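Local coordinates for saframycin Mx1 synthetase B (Legionella pneumophila subsp. pneumophila, PDB 3KXW), which belongs to the AMP-binding enzyme family of the ANL clan, is also named a fatty acid AMP ligase, and holds 5'-o-[(s)-(dodecanoyloxy)(hydroxy)phosphoryl]adenosine in its pocket, at residues Lys384-Pro393 with Ala423-Asp431. Residues are numbered along the deposited sequence; the frame is centred on the assembly and turned at random.
Sequences KIIDPDTLIP and AFAGKIKDD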
ATOM      1  N   LYS A 384       9.974 -14.134  14.856  1.00 14.80           N
ATOM      2  CA  LYS A 384      10.484 -14.118  16.222  1.00 18.08           C
ATOM      3  C   LYS A 384      10.342 -12.736  16.848  1.00 17.13           C
ATOM      4  O   LYS A 384      10.478 -11.723  16.169  1.00 17.23           O
ATOM      5  CB  LYS A 384      11.959 -14.552  16.263  1.00 19.22           C
ATOM      6  CG  LYS A 384      12.135 -16.045  16.140  1.00 24.06           C
ATOM      7  CD  LYS A 384      13.586 -16.432  16.372  1.00 27.80           C
ATOM      8  CE  LYS A 384      13.801 -17.935  16.172  1.00 30.31           C
ATOM      9  NZ  LYS A 384      12.737 -18.704  16.841  1.00 33.43           N
ATOM     10  N   ILE A 385      10.054 -12.688  18.143  1.00 15.88           N
ATOM     11  CA  ILE A 385       9.990 -11.422  18.852  1.00 16.19           C
ATOM     12  C   ILE A 385      11.294 -11.304  19.620  1.00 18.26           C
ATOM     13  O   ILE A 385      11.564 -12.094  20.529  1.00 18.21           O
ATOM     14  CB  ILE A 385       8.784 -11.326  19.824  1.00 16.92           C
ATOM     15  CG1 ILE A 385       7.477 -11.731  19.142  1.00 15.66           C
ATOM     16  CG2 ILE A 385       8.672  -9.915  20.401  1.00 16.20           C
ATOM     17  CD1 ILE A 385       7.046 -10.779  17.984  1.00 15.84           C
ATOM     18  N   ILE A 386      12.102 -10.326  19.230  1.00 16.28           N
ATOM     19  CA  ILE A 386      13.449 -10.170  19.744  1.00 17.65           C
ATOM     20  C   ILE A 386      13.638  -8.761  20.316  1.00 19.20           C
ATOM     21  O   ILE A 386      13.273  -7.778  19.676  1.00 17.46           O
ATOM     22  CB  ILE A 386      14.485 -10.358  18.615  1.00 17.82           C
ATOM     23  CG1 ILE A 386      14.288 -11.692  17.876  1.00 18.52           C
ATOM     24  CG2 ILE A 386      15.906 -10.199  19.149  1.00 19.75           C
ATOM     25  CD1 ILE A 386      14.517 -12.945  18.726  1.00 21.94           C
ATOM     26  N   ASP A 387      14.187  -8.662  21.527  1.00 20.36           N
ATOM     27  CA  ASP A 387      14.517  -7.358  22.110  1.00 22.37           C
ATOM     28  C   ASP A 387      15.529  -6.610  21.222  1.00 22.42           C
ATOM     29  O   ASP A 387      16.606  -7.130  20.935  1.00 22.38           O
ATOM     30  CB  ASP A 387      15.023  -7.556  23.549  1.00 24.94           C
ATOM     31  CG  ASP A 387      15.302  -6.253  24.264  1.00 25.92           C
ATOM     32  OD1 ASP A 387      16.103  -5.446  23.766  1.00 27.26           O
ATOM     33  OD2 ASP A 387      14.752  -6.054  25.355  1.00 29.68           O
ATOM     34  N   PRO A 388      15.168  -5.397  20.750  1.00 23.92           N
ATOM     35  CA  PRO A 388      15.946  -4.728  19.693  1.00 23.65           C
ATOM     36  C   PRO A 388      17.286  -4.208  20.193  1.00 26.45           C
ATOM     37  O   PRO A 388      18.172  -3.884  19.395  1.00 26.21           O
ATOM     38  CB  PRO A 388      15.078  -3.531  19.283  1.00 23.49           C
ATOM     39  CG  PRO A 388      14.038  -3.377  20.334  1.00 23.22           C
ATOM     40  CD  PRO A 388      13.992  -4.617  21.184  1.00 22.19           C
ATOM     41  N   ASP A 389      17.418  -4.132  21.511  1.00 26.21           N
ATOM     42  CA  ASP A 389      18.634  -3.607  22.134  1.00 27.05           C
ATOM     43  C   ASP A 389      19.579  -4.719  22.578  1.00 28.12           C
ATOM     44  O   ASP A 389      20.758  -4.718  22.224  1.00 27.97           O
ATOM     45  CB  ASP A 389      18.266  -2.710  23.319  1.00 28.88           C
ATOM     46  CG  ASP A 389      17.454  -1.514  22.901  1.00 31.36           C
ATOM     47  OD1 ASP A 389      17.944  -0.754  22.035  1.00 35.37           O
ATOM     48  OD2 ASP A 389      16.334  -1.318  23.432  1.00 34.64           O
ATOM     49  N   THR A 390      19.056  -5.676  23.340  1.00 28.99           N
ATOM     50  CA  THR A 390      19.871  -6.777  23.851  1.00 28.57           C
ATOM     51  C   THR A 390      19.963  -7.925  22.855  1.00 29.79           C
ATOM     52  O   THR A 390      20.874  -8.747  22.933  1.00 26.46           O
ATOM     53  CB  THR A 390      19.282  -7.348  25.146  1.00 28.43           C
ATOM     54  OG1 THR A 390      18.062  -8.036  24.849  1.00 27.38           O
ATOM     55  CG2 THR A 390      19.028  -6.246  26.160  1.00 28.67           C
ATOM     56  N   LEU A 391      19.019  -7.983  21.915  1.00 25.52           N
ATOM     57  CA  LEU A 391      19.000  -9.047  20.909  1.00 25.88           C
ATOM     58  C   LEU A 391      18.675 -10.426  21.511  1.00 25.31           C
ATOM     59  O   LEU A 391      18.916 -11.471  20.904  1.00 25.49           O
ATOM     60  CB  LEU A 391      20.311  -9.078  20.110  1.00 26.26           C
ATOM     61  CG  LEU A 391      20.711  -7.756  19.450  1.00 28.06           C
ATOM     62  CD1 LEU A 391      21.980  -7.927  18.647  1.00 28.23           C
ATOM     63  CD2 LEU A 391      19.579  -7.212  18.552  1.00 26.06           C
ATOM     64  N   ILE A 392      18.105 -10.412  22.706  1.00 25.09           N
ATOM     65  CA  ILE A 392      17.652 -11.631  23.349  1.00 24.79           C
ATOM     66  C   ILE A 392      16.166 -11.878  23.052  1.00 21.70           C
ATOM     67  O   ILE A 392      15.358 -10.958  23.124  1.00 22.68           O
ATOM     68  CB  ILE A 392      17.887 -11.530  24.855  1.00 25.43           C
ATOM     69  CG1 ILE A 392      19.387 -11.315  25.136  1.00 26.69           C
ATOM     70  CG2 ILE A 392      17.347 -12.768  25.573  1.00 24.74           C
ATOM     71  CD1 ILE A 392      19.674 -10.870  26.567  1.00 27.51           C
ATOM     72  N   PRO A 393      15.803 -13.122  22.725  1.00 21.73           N
ATOM     73  CA  PRO A 393      14.401 -13.436  22.420  1.00 21.56           C
ATOM     74  C   PRO A 393      13.457 -13.050  23.543  1.00 23.05           C
ATOM     75  O   PRO A 393      13.788 -13.167  24.733  1.00 23.63           O
ATOM     76  CB  PRO A 393      14.405 -14.952  22.235  1.00 23.82           C
ATOM     77  CG  PRO A 393      15.807 -15.270  21.809  1.00 24.69           C
ATOM     78  CD  PRO A 393      16.678 -14.290  22.560  1.00 23.71           C
ATOM     79  N   ALA A 423      19.157  -3.735   8.352  1.00 20.90           N
ATOM     80  CA  ALA A 423      17.826  -4.342   8.361  1.00 21.87           C
ATOM     81  C   ALA A 423      17.786  -5.843   8.080  1.00 20.41           C
ATOM     82  O   ALA A 423      16.920  -6.555   8.598  1.00 21.21           O
ATOM     83  CB  ALA A 423      16.901  -3.596   7.364  1.00 21.85           C
ATOM     84  N   PHE A 424      18.681  -6.319   7.222  1.00 19.43           N
ATOM     85  CA  PHE A 424      18.627  -7.692   6.752  1.00 21.67           C
ATOM     86  C   PHE A 424      19.664  -8.629   7.404  1.00 21.77           C
ATOM     87  O   PHE A 424      19.823  -9.782   6.971  1.00 24.00           O
ATOM     88  CB  PHE A 424      18.800  -7.742   5.230  1.00 19.00           C
ATOM     89  CG  PHE A 424      17.646  -7.153   4.457  1.00 19.48           C
ATOM     90  CD1 PHE A 424      16.586  -7.953   4.053  1.00 17.11           C
ATOM     91  CD2 PHE A 424      17.626  -5.799   4.129  1.00 18.43           C
ATOM     92  CE1 PHE A 424      15.520  -7.420   3.332  1.00 15.83           C
ATOM     93  CE2 PHE A 424      16.569  -5.249   3.401  1.00 16.92           C
ATOM     94  CZ  PHE A 424      15.506  -6.066   3.005  1.00 15.48           C
ATOM     95  N   ALA A 425      20.363  -8.151   8.422  1.00 21.88           N
ATOM     96  CA  ALA A 425      21.400  -8.978   9.044  1.00 25.23           C
ATOM     97  C   ALA A 425      21.188  -9.170  10.544  1.00 25.97           C
ATOM     98  O   ALA A 425      22.142  -9.179  11.315  1.00 25.10           O
ATOM     99  CB  ALA A 425      22.803  -8.387   8.776  1.00 26.09           C
ATOM    100  N   GLY A 426      19.935  -9.302  10.963  1.00 24.73           N
ATOM    101  CA  GLY A 426      19.638  -9.478  12.371  1.00 22.12           C
ATOM    102  C   GLY A 426      20.167 -10.800  12.911  1.00 24.13           C
ATOM    103  O   GLY A 426      19.932 -11.841  12.329  1.00 23.72           O
ATOM    104  N   LYS A 427      20.894 -10.760  14.024  1.00 25.44           N
ATOM    105  CA  LYS A 427      21.415 -11.999  14.621  1.00 27.84           C
ATOM    106  C   LYS A 427      21.056 -12.067  16.088  1.00 24.61           C
ATOM    107  O   LYS A 427      21.216 -11.086  16.816  1.00 25.17           O
ATOM    108  CB  LYS A 427      22.944 -12.096  14.488  1.00 28.07           C
ATOM    109  CG  LYS A 427      23.437 -12.369  13.091  1.00 30.08           C
ATOM    110  CD  LYS A 427      23.097 -13.788  12.650  1.00 33.85           C
ATOM    111  CE  LYS A 427      23.865 -14.814  13.484  1.00 37.05           C
ATOM    112  NZ  LYS A 427      23.720 -16.202  12.939  1.00 39.63           N
ATOM    113  N   ILE A 428      20.596 -13.232  16.517  1.00 24.41           N
ATOM    114  CA  ILE A 428      20.144 -13.416  17.881  1.00 26.06           C
ATOM    115  C   ILE A 428      21.338 -13.740  18.759  1.00 29.04           C
ATOM    116  O   ILE A 428      22.134 -14.625  18.433  1.00 29.62           O
ATOM    117  CB  ILE A 428      19.104 -14.551  17.992  1.00 27.36           C
ATOM    118  CG1 ILE A 428      17.886 -14.276  17.100  1.00 25.39           C
ATOM    119  CG2 ILE A 428      18.676 -14.748  19.435  1.00 27.73           C
ATOM    120  CD1 ILE A 428      16.886 -15.427  17.082  1.00 24.21           C
ATOM    121  N   LYS A 429      21.455 -12.999  19.856  1.00 29.53           N
ATOM    122  CA  LYS A 429      22.525 -13.173  20.836  1.00 32.51           C
ATOM    123  C   LYS A 429      22.677 -14.631  21.224  1.00 34.46           C
ATOM    124  O   LYS A 429      21.714 -15.274  21.649  1.00 34.39           O
ATOM    125  CB  LYS A 429      22.245 -12.344  22.085  1.00 33.64           C
ATOM    126  CG  LYS A 429      23.403 -12.285  23.075  1.00 36.53           C
ATOM    127  CD  LYS A 429      22.936 -11.731  24.417  1.00 37.67           C
ATOM    128  CE  LYS A 429      24.090 -11.630  25.425  1.00 44.56           C
ATOM    129  NZ  LYS A 429      24.863 -12.915  25.535  1.00 46.82           N
ATOM    130  N   ASP A 430      23.892 -15.141  21.045  1.00 37.81           N
ATOM    131  CA  ASP A 430      24.246 -16.510  21.408  1.00 37.72           C
ATOM    132  C   ASP A 430      23.533 -17.584  20.591  1.00 40.04           C
ATOM    133  O   ASP A 430      23.446 -18.733  21.005  1.00 39.82           O
ATOM    134  CB  ASP A 430      24.055 -16.720  22.915  1.00 39.08           C
ATOM    135  CG  ASP A 430      24.997 -15.865  23.733  1.00 38.21           C
ATOM    136  OD1 ASP A 430      26.011 -15.417  23.160  1.00 40.55           O
ATOM    137  OD2 ASP A 430      24.729 -15.622  24.933  1.00 41.23           O
ATOM    138  N   ASP A 431      23.046 -17.219  19.412  1.00 38.77           N
ATOM    139  CA  ASP A 431      22.397 -18.203  18.555  1.00 41.40           C
ATOM    140  C   ASP A 431      23.409 -18.953  17.677  1.00 42.80           C
ATOM    141  O   ASP A 431      24.375 -18.366  17.171  1.00 45.88           O
ATOM    142  CB  ASP A 431      21.330 -17.525  17.694  1.00 39.22           C
ATOM    143  CG  ASP A 431      20.556 -18.509  16.843  1.00 42.20           C
ATOM    144  OD1 ASP A 431      19.493 -18.119  16.320  1.00 44.53           O
ATOM    145  OD2 ASP A 431      21.003 -19.670  16.697  1.00 46.43           O
TER
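The flat peptide carbonyl of Leu391 takes the one hydrogen bond between 384-393 and 423-431: Lys429 N donates to Leu391 O over 3.1 Å, from above the carbonyl plane (38° out of it), with an N-H...O angle of 154°. Beside the same oxygen, Leu391 O, lies Ile428 CG2 at 3.6 Å, while the Leu391 side chain reaches back with CD1 to Lys427 O. The puckered, apolar ring of Pro393 meets Ile428 through its CG and CD atoms, Pro393 CD lying 3.7 Å from Ile428 CG2.

Ile428 works through two branches. CG2 is left for the proline, and, with the side chain extended at chi2 (175°), Ile428 CD1 runs on to the strand, where it touches Ile386 CD1 at 3.8 Å and Lys384 CD at 3.5 Å; both side chains cross it at about a right angle. Trp403 of strand 400-405 also packs on Ile386, Leu391 and Ile428. Alongside, pointing the same way, run Ile392 and Lys429, with Ile392 CG1 3.6 Å from Lys429 CD.

The turn after strand 382-386 is shaped internally: Asp387 OD1 accepts from Asp389 N (Asx turn) and Thr390 N. Ile428-Asp431 is a type II beta turn. Lys429 lends its methylenes to this contact, whereas Lys429 NZ pairs with Asp430 OD2 at 2.8 Å. The chemistry implies a mainly apolar junction whose one backbone hydrogen bond sits where Leu391 and Lys429 lie nearest, consistent with its fixing the register; the Lys429 charge is probably balanced mainly by Asp430, next to it in the same turn.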